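Local coordinates for protein riboflavin kinase, putative (Trypanosoma brucei, PDB 3BNW) that probably phosphorylates riboflavin with ATP to give FMN, as a putative riboflavin kinase, at residues A[18-23]-A[50-55]; A[122-127]-A[145-150]; A[64-69]-A[105-110]; A[117-122]-A[157-162]. All coordinates share one frame; numbering follows the deposited sequence.

Strand 18-23 comes first in the chain, and contact 1 closes the earliest loop when helix 46-52 and the 3-10 turn after it come to lie against that strand. Contact 3 follows in series, joining strand 58-69 to the loop 105-110 beyond strand 98-103. Strand 115-126 then serves two contacts: its residues 117-122 meet the turn 157-162 in contact 4, and contact 2, between 122-127 and 145-150, is nested inside the loop that contact 4 closes, sharing Gly-122. Neighbouring strands of one antiparallel sheet link the group, since Leu-20 pairs with Ile-118, Phe-18 with Val-120, and Thr-65 with Lys-117 through backbone hydrogen bonds.

Contact 1. Residues A[18-23]-A[50-55]; sequences FFLRGK and ECLQPY
Helix 46-52 and the 3-10 turn that follows it pack on the first strand of the riboflavin kinase sheet, with Phe-18 and Leu-20 meeting Tyr-55 and Leu-52. The closest meeting is aromatic: Phe-18 CD2 lies 3.4 Å from Tyr-55 CZ, while Phe-18 CE2 stands over the centre of the tyrosine ring, 3.5 Å above its plane. The two planes are inclined at 49°, so this is an oblique pair, with centroids 4.6 Å apart. The phenyl gets there because CG of Phe-18 sits between the backbone N and the carbonyl carbon (chi1 66°). Pro-54 CB covers the opposite face of Tyr-55, offset toward the rim, and the phenol hydroxyl is held by a hydrogen bond to the carbonyl of Gln-16. In the antiparallel sheet, strand 18-25 runs between strands 115-126 and 174-177, while Phe-18 stacks on Phe-175 of the latter. Phe-18 and Leu-20, two residues apart, thus present the same side of the strand to the helix. Leu-52 CD2 touches Phe-18 CZ at 3.7 Å, the side chains crossing at about a right angle, and both Leu-52 methyls meet Leu-20 CD2 more loosely, CD2 at 4.1 Å and CD1 at 4.2 Å. Leu-44 and Leu-97 also touch Leu-52, extending this buried apolar cluster beyond the helix and strand.

Contact 2. Residues A[122-127]-A[145-150]; sequences GEIRSM and QFTRDM
Strand 122-126 and helix 145-150 run nearly antiparallel, their axes at 159° and 9.9 Å apart at closest approach, with Ile-124 and Phe-146 nearest across the gap. Ile-124 carries the contact on the strand side. Its CG1 lies 3.8 Å from Phe-146 CD2, and its CG2 is 4.0 Å from that same ring carbon, so both branches converge on one corner of the phenyl. CG1 approaches at the ring edge, near the ring plane, whereas CG2 stands well off that plane, as the two side chains slide past each other in opposite directions. Phe-146 extends to this position with CG opposite its backbone N (chi1 178°); one of its faces carries Met-150 CG from the next turn, and the ring also stacks with His-8, a residue of the purification tag. The far end of Ile-124 reaches Thr-147, where CD1 stands 3.2 Å from OG1. That hydroxyl is engaged within its own helix by a hydrogen bond with the carbonyl of Asp-143, whose carboxylate forms a salt bridge with Arg-125. Helix 133-151 is therefore laid against the strand mainly through hydrocarbon, while the Thr-147 hydroxyl and the Arg-125 guanidinium find partners at Asp-143.

Contact 3. Residues A[64-69]-A[105-110]; sequences GTVSQV and HEFGWD
Phe-107 and Trp-109, on the irregular loop between strands 98-103 and 115-126, face Val-66 and Val-69 near the end of strand 58-69. The better packed half is the first pair. Val-66 CG2 reaches Phe-107 CZ at 3.9 Å, one methyl against the far end of the phenyl, and is the branch lying beside the backbone N of the valine. The phenyl is also covered on one face from within its own loop: His-105 CD2 sits over the centre of that face, 3.5 Å above the plane, while Phe-107 CD1 lies at the edge of the imidazole. Farther out, the imidazole stacks on Tyr-80, and Phe-111 meets both Phe-107 and Val-66. Val-69 and Trp-109 form the looser half, with Val-69 CG1 4.4 Å from Trp-109 CZ3 and the indole at the margin of the contact. Here the tryptophan leans edge-to-face on Phe-77 of strand 75-87. The carbonyl O of Phe-107 stands 3.1 Å above the indole plane, offset toward the rim. Between the two aromatic residues the chain turns at Gly-108, which adopts a positive phi of 89°. With two aliphatic-aromatic touches and 141 Å² buried, the loop meets this strand by apolar contact alone, and Phe-77, which touches Phe-107, Val-69 and Trp-109, joins the two halves.

Contact 4. Residues A[117-122]-A[157-162]; sequences KIIVLG and QEFSRH
From its CB, Leu-121 reaches out of strand 115-126 to Phe-159 on the 3-10 turn, with CG placed opposite the carbonyl carbon (chi1 -67°). At the fork the branches divide: CD1 meets Phe-159 CB at 3.8 Å, whereas CD2 settles over the centre of the phenyl. This is a CH-pi contact, 3.7 Å from CD2 to the centroid of the Phe-159 ring and 9° off its normal. Leu-121 and Gly-122 together face Tyr-61 in a classic beta bulge. Two residues earlier, Ile-119 CD1 touches His-162 CB at 3.4 Å, the two side chains crossing at about a right angle, while the imidazole ND1 is hydrogen-bonded to the backbone N of Leu-164. The turn itself is tied by Gln-157 O, which accepts from both N and OG of Ser-160, the hydroxyl bond being 2.9 Å. Polar bonds thus shape the turn internally, and methyl groups on carbon and ring surfaces join it to the sheet.

Contact 1. Residues A[18-23]-A[50-55]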
loop_
_atom_site.group_PDB
_atom_site.type_symbol
_atom_site.label_atom_id
_atom_site.label_comp_id
_atom_site.label_asym_id
_atom_site.label_seq_id
_atom_site.Cartn_x
_atom_site.Cartn_y
_atom_site.Cartn_z
ATOM N N PHE A 18 -8.797 -3.361 -5.142
ATOM C CA PHE A 18 -7.991 -3.802 -6.265
ATOM C C PHE A 18 -6.702 -4.457 -5.808
ATOM O O PHE A 18 -6.393 -4.501 -4.620
ATOM C CB PHE A 18 -7.687 -2.627 -7.204
ATOM C CG PHE A 18 -6.817 -1.560 -6.589
ATOM C CD1 PHE A 18 -5.432 -1.668 -6.626
ATOM C CD2 PHE A 18 -7.384 -0.447 -5.989
ATOM C CE1 PHE A 18 -4.626 -0.694 -6.063
ATOM C CE2 PHE A 18 -6.587 0.535 -5.428
ATOM C CZ PHE A 18 -5.201 0.411 -5.464
ATOM N N PHE A 19 -5.965 -4.971 -6.787
ATOM C CA PHE A 19 -4.677 -5.614 -6.580
ATOM C C PHE A 19 -3.631 -4.843 -7.379
ATOM O O PHE A 19 -3.917 -4.356 -8.474
ATOM C CB PHE A 19 -4.759 -7.068 -7.055
ATOM C CG PHE A 19 -3.442 -7.797 -7.038
ATOM C CD1 PHE A 19 -2.737 -8.010 -8.217
ATOM C CD2 PHE A 19 -2.915 -8.279 -5.847
ATOM C CE1 PHE A 19 -1.525 -8.688 -8.208
ATOM C CE2 PHE A 19 -1.707 -8.955 -5.826
ATOM C CZ PHE A 19 -1.009 -9.159 -7.010
ATOM N N LEU A 20 -2.428 -4.724 -6.827
ATOM C CA LEU A 20 -1.348 -4.007 -7.498
ATOM C C LEU A 20 -0.033 -4.715 -7.251
ATOM O O LEU A 20 0.300 -5.034 -6.108
ATOM C CB LEU A 20 -1.282 -2.556 -7.005
ATOM C CG LEU A 20 -0.264 -1.604 -7.651
ATOM C CD1 LEU A 20 -0.354 -1.608 -9.173
ATOM C CD2 LEU A 20 -0.451 -0.175 -7.113
ATOM N N ARG A 21 0.704 -4.977 -8.326
ATOM C CA ARG A 21 2.017 -5.620 -8.235
ATOM C C ARG A 21 3.037 -4.749 -8.953
ATOM O O ARG A 21 2.802 -4.327 -10.085
ATOM C CB ARG A 21 1.986 -7.020 -8.865
ATOM C CG ARG A 21 3.345 -7.739 -8.866
ATOM C CD ARG A 21 3.263 -9.151 -9.451
ATOM N NE ARG A 21 2.727 -9.164 -10.819
ATOM C CZ ARG A 21 1.560 -9.693 -11.191
ATOM N NH1 ARG A 21 0.761 -10.292 -10.313
ATOM N NH2 ARG A 21 1.188 -9.635 -12.464
ATOM N N GLY A 22 4.162 -4.484 -8.296
ATOM C CA GLY A 22 5.222 -3.668 -8.884
ATOM C C GLY A 22 6.486 -3.683 -8.048
ATOM O O GLY A 22 6.462 -4.096 -6.893
ATOM N N LYS A 23 7.590 -3.229 -8.636
ATOM C CA LYS A 23 8.878 -3.179 -7.942
ATOM C C LYS A 23 9.012 -1.958 -7.021
ATOM O O LYS A 23 8.459 -0.891 -7.292
ATOM C CB LYS A 23 10.034 -3.201 -8.948
ATOM C CG LYS A 23 10.128 -4.495 -9.740
ATOM C CD LYS A 23 11.558 -4.837 -10.111
ATOM C CE LYS A 23 11.602 -6.012 -11.079
ATOM N NZ LYS A 23 12.962 -6.610 -11.189
ATOM N N GLU A 50 -3.288 4.965 -14.986
ATOM C CA GLU A 50 -4.671 5.226 -15.395
ATOM C C GLU A 50 -5.663 4.476 -14.508
ATOM O O GLU A 50 -6.690 5.025 -14.114
ATOM C CB GLU A 50 -4.891 4.834 -16.860
ATOM C CG GLU A 50 -6.215 5.335 -17.442
ATOM C CD GLU A 50 -6.469 4.859 -18.868
ATOM O OE1 GLU A 50 -6.016 3.752 -19.231
ATOM O OE2 GLU A 50 -7.142 5.593 -19.626
ATOM N N CYS A 51 -5.358 3.218 -14.211
ATOM C CA CYS A 51 -6.183 2.415 -13.310
ATOM C C CYS A 51 -6.299 3.032 -11.916
ATOM O O CYS A 51 -7.345 2.935 -11.276
ATOM C CB CYS A 51 -5.607 1.001 -13.186
ATOM S SG CYS A 51 -5.899 -0.050 -14.620
ATOM N N LEU A 52 -5.222 3.664 -11.455
ATOM C CA LEU A 52 -5.162 4.219 -10.103
ATOM C C LEU A 52 -5.837 5.589 -9.958
ATOM O O LEU A 52 -6.047 6.059 -8.838
ATOM C CB LEU A 52 -3.708 4.311 -9.636
ATOM C CG LEU A 52 -2.997 2.967 -9.481
ATOM C CD1 LEU A 52 -1.498 3.165 -9.359
ATOM C CD2 LEU A 52 -3.549 2.198 -8.295
ATOM N N GLN A 53 -6.192 6.215 -11.077
ATOM C CA GLN A 53 -6.764 7.564 -11.055
ATOM C C GLN A 53 -7.926 7.746 -10.069
ATOM O O GLN A 53 -7.967 8.746 -9.360
ATOM C CB GLN A 53 -7.183 8.005 -12.466
ATOM C CG GLN A 53 -6.012 8.341 -13.396
ATOM C CD GLN A 53 -5.138 9.490 -12.887
ATOM O OE1 GLN A 53 -3.916 9.358 -12.784
ATOM N NE2 GLN A 53 -5.765 10.618 -12.560
ATOM N N PRO A 54 -8.857 6.775 -9.988
ATOM C CA PRO A 54 -9.962 6.937 -9.033
ATOM C C PRO A 54 -9.555 6.913 -7.555
ATOM O O PRO A 54 -10.407 7.112 -6.692
ATOM C CB PRO A 54 -10.874 5.734 -9.335
ATOM C CG PRO A 54 -10.408 5.185 -10.634
ATOM C CD PRO A 54 -8.967 5.507 -10.731
ATOM N N TYR A 55 -8.279 6.661 -7.271
ATOM C CA TYR A 55 -7.791 6.519 -5.903
ATOM C C TYR A 55 -6.809 7.626 -5.501
ATOM O O TYR A 55 -6.248 7.582 -4.407
ATOM C CB TYR A 55 -7.122 5.151 -5.744
ATOM C CG TYR A 55 -8.010 4.009 -6.176
ATOM C CD1 TYR A 55 -7.859 3.421 -7.426
ATOM C CD2 TYR A 55 -9.022 3.540 -5.351
ATOM C CE1 TYR A 55 -8.679 2.381 -7.839
ATOM C CE2 TYR A 55 -9.851 2.505 -5.751
ATOM C CZ TYR A 55 -9.670 1.926 -6.996
ATOM O OH TYR A 55 -10.481 0.894 -7.400
#

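Contact 2. Residues A[122-127]-A[145-150]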
loop_
_atom_site.group_PDB
_atom_site.type_symbol
_atom_site.label_atom_id
_atom_site.label_comp_id
_atom_site.label_asym_id
_atom_site.label_seq_id
_atom_site.Cartn_x
_atom_site.Cartn_y
_atom_site.Cartn_z
ATOM N N GLY A 122 -9.526 -0.494 1.394
ATOM C CA GLY A 122 -10.307 0.695 1.725
ATOM C C GLY A 122 -9.505 1.967 1.896
ATOM O O GLY A 122 -8.266 1.957 1.870
ATOM N N GLU A 123 -10.234 3.057 2.121
ATOM C CA GLU A 123 -9.653 4.387 2.249
ATOM C C GLU A 123 -9.774 4.941 3.668
ATOM O O GLU A 123 -10.795 4.759 4.332
ATOM C CB GLU A 123 -10.320 5.334 1.259
ATOM C CG GLU A 123 -11.816 5.538 1.464
ATOM C CD GLU A 123 -12.475 6.147 0.257
ATOM O OE1 GLU A 123 -11.740 6.572 -0.656
ATOM O OE2 GLU A 123 -13.724 6.194 0.210
ATOM N N ILE A 124 -8.722 5.622 4.119
ATOM C CA ILE A 124 -8.673 6.186 5.468
ATOM C C ILE A 124 -9.117 7.650 5.451
ATOM O O ILE A 124 -10.010 8.052 6.201
ATOM C CB ILE A 124 -7.248 6.091 6.061
ATOM C CG1 ILE A 124 -6.771 4.629 6.068
ATOM C CG2 ILE A 124 -7.211 6.694 7.460
ATOM C CD1 ILE A 124 -5.437 4.393 6.755
ATOM N N ARG A 125 -8.498 8.428 4.569
ATOM C CA ARG A 125 -8.717 9.865 4.492
ATOM C C ARG A 125 -8.053 10.381 3.220
ATOM O O ARG A 125 -7.349 9.632 2.539
ATOM C CB ARG A 125 -8.066 10.539 5.695
ATOM C CG ARG A 125 -6.568 10.273 5.761
ATOM C CD ARG A 125 -5.963 10.605 7.081
ATOM N NE ARG A 125 -4.522 10.335 7.080
ATOM C CZ ARG A 125 -3.601 11.155 6.569
ATOM N NH1 ARG A 125 -3.956 12.281 5.968
ATOM N NH2 ARG A 125 -2.313 10.836 6.632
ATOM N N SER A 126 -8.254 11.663 2.922
ATOM C CA SER A 126 -7.451 12.345 1.908
ATOM C C SER A 126 -6.066 12.635 2.475
ATOM O O SER A 126 -5.883 12.695 3.688
ATOM C CB SER A 126 -8.102 13.651 1.457
ATOM O OG SER A 126 -8.222 14.551 2.535
ATOM N N MET A 127 -5.097 12.817 1.585
ATOM C CA MET A 127 -3.721 13.075 1.986
ATOM C C MET A 127 -3.589 14.356 2.799
ATOM O O MET A 127 -2.791 14.415 3.734
ATOM C CB MET A 127 -2.808 13.119 0.760
ATOM C CG MET A 127 -2.511 11.730 0.198
ATOM S SD MET A 127 -1.538 11.740 -1.315
ATOM C CE MET A 127 -0.265 12.929 -0.926
ATOM N N GLN A 145 -3.582 2.547 13.578
ATOM C CA GLN A 145 -4.523 1.830 14.445
ATOM C C GLN A 145 -5.831 1.516 13.720
ATOM O O GLN A 145 -6.411 0.448 13.914
ATOM C CB GLN A 145 -4.818 2.629 15.723
ATOM C CG GLN A 145 -4.898 1.768 16.985
ATOM C CD GLN A 145 -3.518 1.470 17.589
ATOM O OE1 GLN A 145 -2.686 0.790 16.978
ATOM N NE2 GLN A 145 -3.277 1.986 18.794
ATOM N N PHE A 146 -6.291 2.456 12.899
ATOM C CA PHE A 146 -7.499 2.279 12.103
ATOM C C PHE A 146 -7.326 1.099 11.154
ATOM O O PHE A 146 -8.133 0.173 11.150
ATOM C CB PHE A 146 -7.796 3.554 11.311
ATOM C CG PHE A 146 -9.005 3.456 10.427
ATOM C CD1 PHE A 146 -10.279 3.359 10.976
ATOM C CD2 PHE A 146 -8.878 3.480 9.043
ATOM C CE1 PHE A 146 -11.404 3.278 10.160
ATOM C CE2 PHE A 146 -10.000 3.400 8.222
ATOM C CZ PHE A 146 -11.262 3.299 8.784
ATOM N N THR A 147 -6.253 1.145 10.370
ATOM C CA THR A 147 -5.891 0.070 9.452
ATOM C C THR A 147 -5.845 -1.283 10.157
ATOM O O THR A 147 -6.268 -2.287 9.598
ATOM C CB THR A 147 -4.518 0.351 8.792
ATOM O OG1 THR A 147 -4.604 1.536 7.989
ATOM C CG2 THR A 147 -4.071 -0.827 7.923
ATOM N N ARG A 148 -5.336 -1.296 11.385
ATOM C CA ARG A 148 -5.293 -2.511 12.198
ATOM C C ARG A 148 -6.670 -2.941 12.699
ATOM O O ARG A 148 -6.979 -4.128 12.694
ATOM C CB ARG A 148 -4.331 -2.331 13.375
ATOM C CG ARG A 148 -2.894 -2.343 12.925
ATOM C CD ARG A 148 -1.901 -2.428 14.062
ATOM N NE ARG A 148 -0.628 -2.938 13.557
ATOM C CZ ARG A 148 0.537 -2.866 14.192
ATOM N NH1 ARG A 148 0.634 -2.298 15.392
ATOM N NH2 ARG A 148 1.621 -3.369 13.613
ATOM N N ASP A 149 -7.490 -1.986 13.131
ATOM C CA ASP A 149 -8.844 -2.290 13.606
ATOM C C ASP A 149 -9.737 -2.809 12.480
ATOM O O ASP A 149 -10.550 -3.713 12.692
ATOM C CB ASP A 149 -9.483 -1.059 14.269
ATOM C CG ASP A 149 -8.851 -0.717 15.619
ATOM O OD1 ASP A 149 -8.040 -1.519 16.138
ATOM O OD2 ASP A 149 -9.169 0.358 16.168
ATOM N N MET A 150 -9.575 -2.240 11.287
ATOM C CA MET A 150 -10.360 -2.648 10.120
ATOM C C MET A 150 -9.986 -4.051 9.651
ATOM O O MET A 150 -10.857 -4.851 9.322
ATOM C CB MET A 150 -10.168 -1.659 8.963
ATOM C CG MET A 150 -10.740 -0.262 9.205
ATOM S SD MET A 150 -12.493 -0.217 9.610
ATOM C CE MET A 150 -13.165 -1.129 8.230
#

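Contact 3. Residues A[64-69]-A[105-110]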
loop_
_atom_site.group_PDB
_atom_site.type_symbol
_atom_site.label_atom_id
_atom_site.label_comp_id
_atom_site.label_asym_id
_atom_site.label_seq_id
_atom_site.Cartn_x
_atom_site.Cartn_y
_atom_site.Cartn_z
ATOM N N GLY A 64 -0.425 -6.604 2.208
ATOM C CA GLY A 64 0.669 -6.620 1.243
ATOM C C GLY A 64 1.710 -7.673 1.542
ATOM O O GLY A 64 1.773 -8.201 2.650
ATOM N N THR A 65 2.531 -7.975 0.543
ATOM C CA THR A 65 3.649 -8.902 0.715
ATOM C C THR A 65 4.884 -8.352 0.007
ATOM O O THR A 65 4.770 -7.517 -0.898
ATOM C CB THR A 65 3.318 -10.316 0.153
ATOM O OG1 THR A 65 3.157 -10.251 -1.270
ATOM C CG2 THR A 65 2.037 -10.861 0.781
ATOM N N VAL A 66 6.053 -8.821 0.430
ATOM C CA VAL A 66 7.324 -8.430 -0.171
ATOM C C VAL A 66 8.084 -9.693 -0.573
ATOM O O VAL A 66 8.156 -10.651 0.193
ATOM C CB VAL A 66 8.162 -7.550 0.797
ATOM C CG1 VAL A 66 9.563 -7.313 0.254
ATOM C CG2 VAL A 66 7.465 -6.232 1.026
ATOM N N SER A 67 8.627 -9.680 -1.788
ATOM C CA SER A 67 9.210 -10.867 -2.406
ATOM C C SER A 67 10.363 -10.487 -3.322
ATOM O O SER A 67 10.477 -9.335 -3.747
ATOM C CB SER A 67 8.154 -11.619 -3.226
ATOM O OG SER A 67 7.146 -12.183 -2.403
ATOM N N GLN A 68 11.206 -11.474 -3.622
ATOM C CA GLN A 68 12.353 -11.303 -4.517
ATOM C C GLN A 68 13.247 -10.128 -4.092
ATOM O O GLN A 68 13.624 -9.277 -4.903
ATOM C CB GLN A 68 11.874 -11.161 -5.971
ATOM C CG GLN A 68 11.245 -12.438 -6.522
ATOM C CD GLN A 68 10.772 -12.297 -7.959
ATOM O OE1 GLN A 68 10.172 -11.286 -8.335
ATOM N NE2 GLN A 68 11.032 -13.319 -8.770
ATOM N N VAL A 69 13.583 -10.098 -2.806
ATOM C CA VAL A 69 14.436 -9.053 -2.258
ATOM C C VAL A 69 15.884 -9.374 -2.631
ATOM O O VAL A 69 16.352 -10.476 -2.354
ATOM C CB VAL A 69 14.304 -8.955 -0.726
ATOM C CG1 VAL A 69 15.201 -7.849 -0.177
ATOM C CG2 VAL A 69 12.849 -8.714 -0.336
ATOM N N HIS A 105 5.065 -3.140 9.525
ATOM C CA HIS A 105 5.996 -4.211 9.865
ATOM C C HIS A 105 7.435 -3.686 9.868
ATOM O O HIS A 105 7.801 -2.839 9.047
ATOM C CB HIS A 105 5.865 -5.370 8.878
ATOM C CG HIS A 105 6.838 -6.479 9.127
ATOM N ND1 HIS A 105 6.730 -7.332 10.202
ATOM C CD2 HIS A 105 7.941 -6.868 8.445
ATOM C CE1 HIS A 105 7.727 -8.201 10.172
ATOM N NE2 HIS A 105 8.476 -7.941 9.115
ATOM N N GLU A 106 8.242 -4.204 10.789
ATOM C CA GLU A 106 9.627 -3.766 10.942
ATOM C C GLU A 106 10.536 -4.799 10.293
ATOM O O GLU A 106 10.813 -5.844 10.875
ATOM C CB GLU A 106 10.002 -3.573 12.425
ATOM C CG GLU A 106 8.850 -3.104 13.336
ATOM C CD GLU A 106 8.126 -4.270 14.018
ATOM O OE1 GLU A 106 6.966 -4.556 13.633
ATOM O OE2 GLU A 106 8.732 -4.902 14.922
ATOM N N PHE A 107 10.980 -4.505 9.075
ATOM C CA PHE A 107 11.878 -5.388 8.337
ATOM C C PHE A 107 13.305 -5.307 8.870
ATOM O O PHE A 107 14.010 -6.325 8.935
ATOM C CB PHE A 107 11.867 -5.034 6.848
ATOM C CG PHE A 107 10.549 -5.287 6.170
ATOM C CD1 PHE A 107 10.273 -6.526 5.595
ATOM C CD2 PHE A 107 9.590 -4.289 6.093
ATOM C CE1 PHE A 107 9.058 -6.764 4.957
ATOM C CE2 PHE A 107 8.365 -4.518 5.454
ATOM C CZ PHE A 107 8.103 -5.760 4.888
ATOM N N GLY A 108 13.721 -4.096 9.246
ATOM C CA GLY A 108 15.084 -3.840 9.707
ATOM C C GLY A 108 16.038 -3.494 8.574
ATOM O O GLY A 108 17.249 -3.388 8.779
ATOM N N TRP A 109 15.488 -3.322 7.374
ATOM C CA TRP A 109 16.275 -3.012 6.184
ATOM C C TRP A 109 15.364 -2.552 5.051
ATOM O O TRP A 109 14.148 -2.737 5.101
ATOM C CB TRP A 109 17.107 -4.225 5.734
ATOM C CG TRP A 109 16.467 -5.565 5.996
ATOM C CD1 TRP A 109 16.800 -6.443 6.982
ATOM C CD2 TRP A 109 15.388 -6.170 5.269
ATOM N NE1 TRP A 109 16.003 -7.558 6.918
ATOM C CE2 TRP A 109 15.125 -7.417 5.877
ATOM C CE3 TRP A 109 14.616 -5.782 4.167
ATOM C CZ2 TRP A 109 14.122 -8.281 5.418
ATOM C CZ3 TRP A 109 13.615 -6.645 3.712
ATOM C CH2 TRP A 109 13.382 -7.878 4.338
ATOM N N ASP A 110 15.965 -1.944 4.037
ATOM C CA ASP A 110 15.234 -1.536 2.845
ATOM C C ASP A 110 15.184 -2.687 1.844
ATOM O O ASP A 110 16.016 -3.594 1.881
ATOM C CB ASP A 110 15.882 -0.295 2.216
ATOM C CG ASP A 110 15.538 0.986 2.961
ATOM O OD1 ASP A 110 14.339 1.213 3.243
ATOM O OD2 ASP A 110 16.459 1.776 3.249
#

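Contact 4. Residues A[117-122]-A[157-162]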
loop_
_atom_site.group_PDB
_atom_site.type_symbol
_atom_site.label_atom_id
_atom_site.label_comp_id
_atom_site.label_asym_id
_atom_site.label_seq_id
_atom_site.Cartn_x
_atom_site.Cartn_y
_atom_site.Cartn_z
ATOM N N LYS A 117 3.499 -6.765 -3.618
ATOM C CA LYS A 117 2.149 -7.047 -4.046
ATOM C C LYS A 117 1.230 -6.521 -2.966
ATOM O O LYS A 117 1.459 -6.791 -1.793
ATOM C CB LYS A 117 1.961 -8.557 -4.219
ATOM C CG LYS A 117 2.880 -9.186 -5.254
ATOM C CD LYS A 117 2.766 -10.703 -5.251
ATOM C CE LYS A 117 3.970 -11.364 -5.927
ATOM N NZ LYS A 117 3.914 -12.851 -5.853
ATOM N N ILE A 118 0.213 -5.752 -3.345
ATOM C CA ILE A 118 -0.747 -5.244 -2.364
ATOM C C ILE A 118 -2.188 -5.443 -2.821
ATOM O O ILE A 118 -2.488 -5.367 -4.012
ATOM C CB ILE A 118 -0.500 -3.743 -1.999
ATOM C CG1 ILE A 118 -0.552 -2.845 -3.236
ATOM C CG2 ILE A 118 0.847 -3.571 -1.295
ATOM C CD1 ILE A 118 -0.683 -1.362 -2.912
ATOM N N ILE A 119 -3.060 -5.740 -1.859
ATOM C CA ILE A 119 -4.504 -5.685 -2.053
ATOM C C ILE A 119 -5.018 -4.479 -1.248
ATOM O O ILE A 119 -4.867 -4.439 -0.027
ATOM C CB ILE A 119 -5.188 -6.997 -1.597
ATOM C CG1 ILE A 119 -4.729 -8.160 -2.487
ATOM C CG2 ILE A 119 -6.712 -6.866 -1.651
ATOM C CD1 ILE A 119 -5.367 -9.508 -2.177
ATOM N N VAL A 120 -5.584 -3.489 -1.941
ATOM C CA VAL A 120 -6.105 -2.277 -1.297
ATOM C C VAL A 120 -7.586 -2.464 -1.006
ATOM O O VAL A 120 -8.378 -2.581 -1.925
ATOM C CB VAL A 120 -5.914 -1.015 -2.182
ATOM C CG1 VAL A 120 -6.667 0.160 -1.602
ATOM C CG2 VAL A 120 -4.450 -0.667 -2.321
ATOM N N LEU A 121 -7.952 -2.479 0.273
ATOM C CA LEU A 121 -9.307 -2.833 0.688
ATOM C C LEU A 121 -10.151 -1.636 1.111
ATOM O O LEU A 121 -11.373 -1.745 1.185
ATOM C CB LEU A 121 -9.253 -3.860 1.820
ATOM C CG LEU A 121 -8.692 -5.229 1.406
ATOM C CD1 LEU A 121 -8.301 -6.052 2.622
ATOM C CD2 LEU A 121 -9.691 -5.976 0.541
ATOM N N GLY A 122 -9.526 -0.494 1.394
ATOM C CA GLY A 122 -10.307 0.695 1.725
ATOM C C GLY A 122 -9.505 1.967 1.896
ATOM O O GLY A 122 -8.266 1.957 1.870
ATOM N N GLN A 157 -10.089 -9.695 7.131
ATOM C CA GLN A 157 -8.990 -10.579 7.548
ATOM C C GLN A 157 -8.736 -11.715 6.535
ATOM O O GLN A 157 -7.592 -12.145 6.347
ATOM C CB GLN A 157 -9.305 -11.174 8.932
ATOM C CG GLN A 157 -8.206 -12.038 9.562
ATOM C CD GLN A 157 -7.316 -11.266 10.521
ATOM O OE1 GLN A 157 -7.107 -11.686 11.661
ATOM N NE2 GLN A 157 -6.790 -10.130 10.067
ATOM N N GLU A 158 -9.803 -12.182 5.885
ATOM C CA GLU A 158 -9.739 -13.299 4.932
ATOM C C GLU A 158 -8.893 -12.992 3.683
ATOM O O GLU A 158 -8.393 -13.913 3.032
ATOM C CB GLU A 158 -11.164 -13.704 4.518
ATOM C CG GLU A 158 -11.306 -15.085 3.874
ATOM C CD GLU A 158 -11.332 -16.227 4.886
ATOM O OE1 GLU A 158 -10.443 -16.279 5.766
ATOM O OE2 GLU A 158 -12.235 -17.088 4.784
ATOM N N PHE A 159 -8.738 -11.709 3.358
ATOM C CA PHE A 159 -7.928 -11.271 2.207
ATOM C C PHE A 159 -6.414 -11.391 2.400
ATOM O O PHE A 159 -5.651 -11.174 1.457
ATOM C CB PHE A 159 -8.258 -9.821 1.843
ATOM C CG PHE A 159 -9.548 -9.664 1.114
ATOM C CD1 PHE A 159 -10.728 -9.444 1.807
ATOM C CD2 PHE A 159 -9.585 -9.734 -0.268
ATOM C CE1 PHE A 159 -11.923 -9.291 1.133
ATOM C CE2 PHE A 159 -10.772 -9.581 -0.947
ATOM C CZ PHE A 159 -11.948 -9.360 -0.245
ATOM N N SER A 160 -5.978 -11.705 3.616
ATOM C CA SER A 160 -4.580 -12.032 3.846
ATOM C C SER A 160 -4.198 -13.292 3.062
ATOM O O SER A 160 -3.074 -13.407 2.575
ATOM C CB SER A 160 -4.306 -12.231 5.341
ATOM O OG SER A 160 -4.977 -13.371 5.847
ATOM N N ARG A 161 -5.148 -14.217 2.927
ATOM C CA ARG A 161 -4.912 -15.498 2.263
ATOM C C ARG A 161 -5.338 -15.482 0.789
ATOM O O ARG A 161 -5.706 -16.523 0.243
ATOM C CB ARG A 161 -5.687 -16.602 2.992
ATOM C CG ARG A 161 -5.446 -16.677 4.497
ATOM C CD ARG A 161 -6.710 -17.103 5.254
ATOM N NE ARG A 161 -7.213 -18.413 4.826
ATOM C CZ ARG A 161 -8.246 -18.626 4.005
ATOM N NH1 ARG A 161 -8.949 -17.620 3.485
ATOM N NH2 ARG A 161 -8.588 -19.875 3.700
ATOM N N HIS A 162 -5.278 -14.321 0.141
ATOM C CA HIS A 162 -5.808 -14.185 -1.217
ATOM C C HIS A 162 -4.861 -14.779 -2.257
ATOM O O HIS A 162 -3.639 -14.641 -2.154
ATOM C CB HIS A 162 -6.091 -12.724 -1.549
ATOM C CG HIS A 162 -7.120 -12.535 -2.620
ATOM N ND1 HIS A 162 -6.834 -12.658 -3.963
ATOM C CD2 HIS A 162 -8.433 -12.213 -2.545
ATOM C CE1 HIS A 162 -7.927 -12.426 -4.667
ATOM N NE2 HIS A 162 -8.912 -12.155 -3.830
#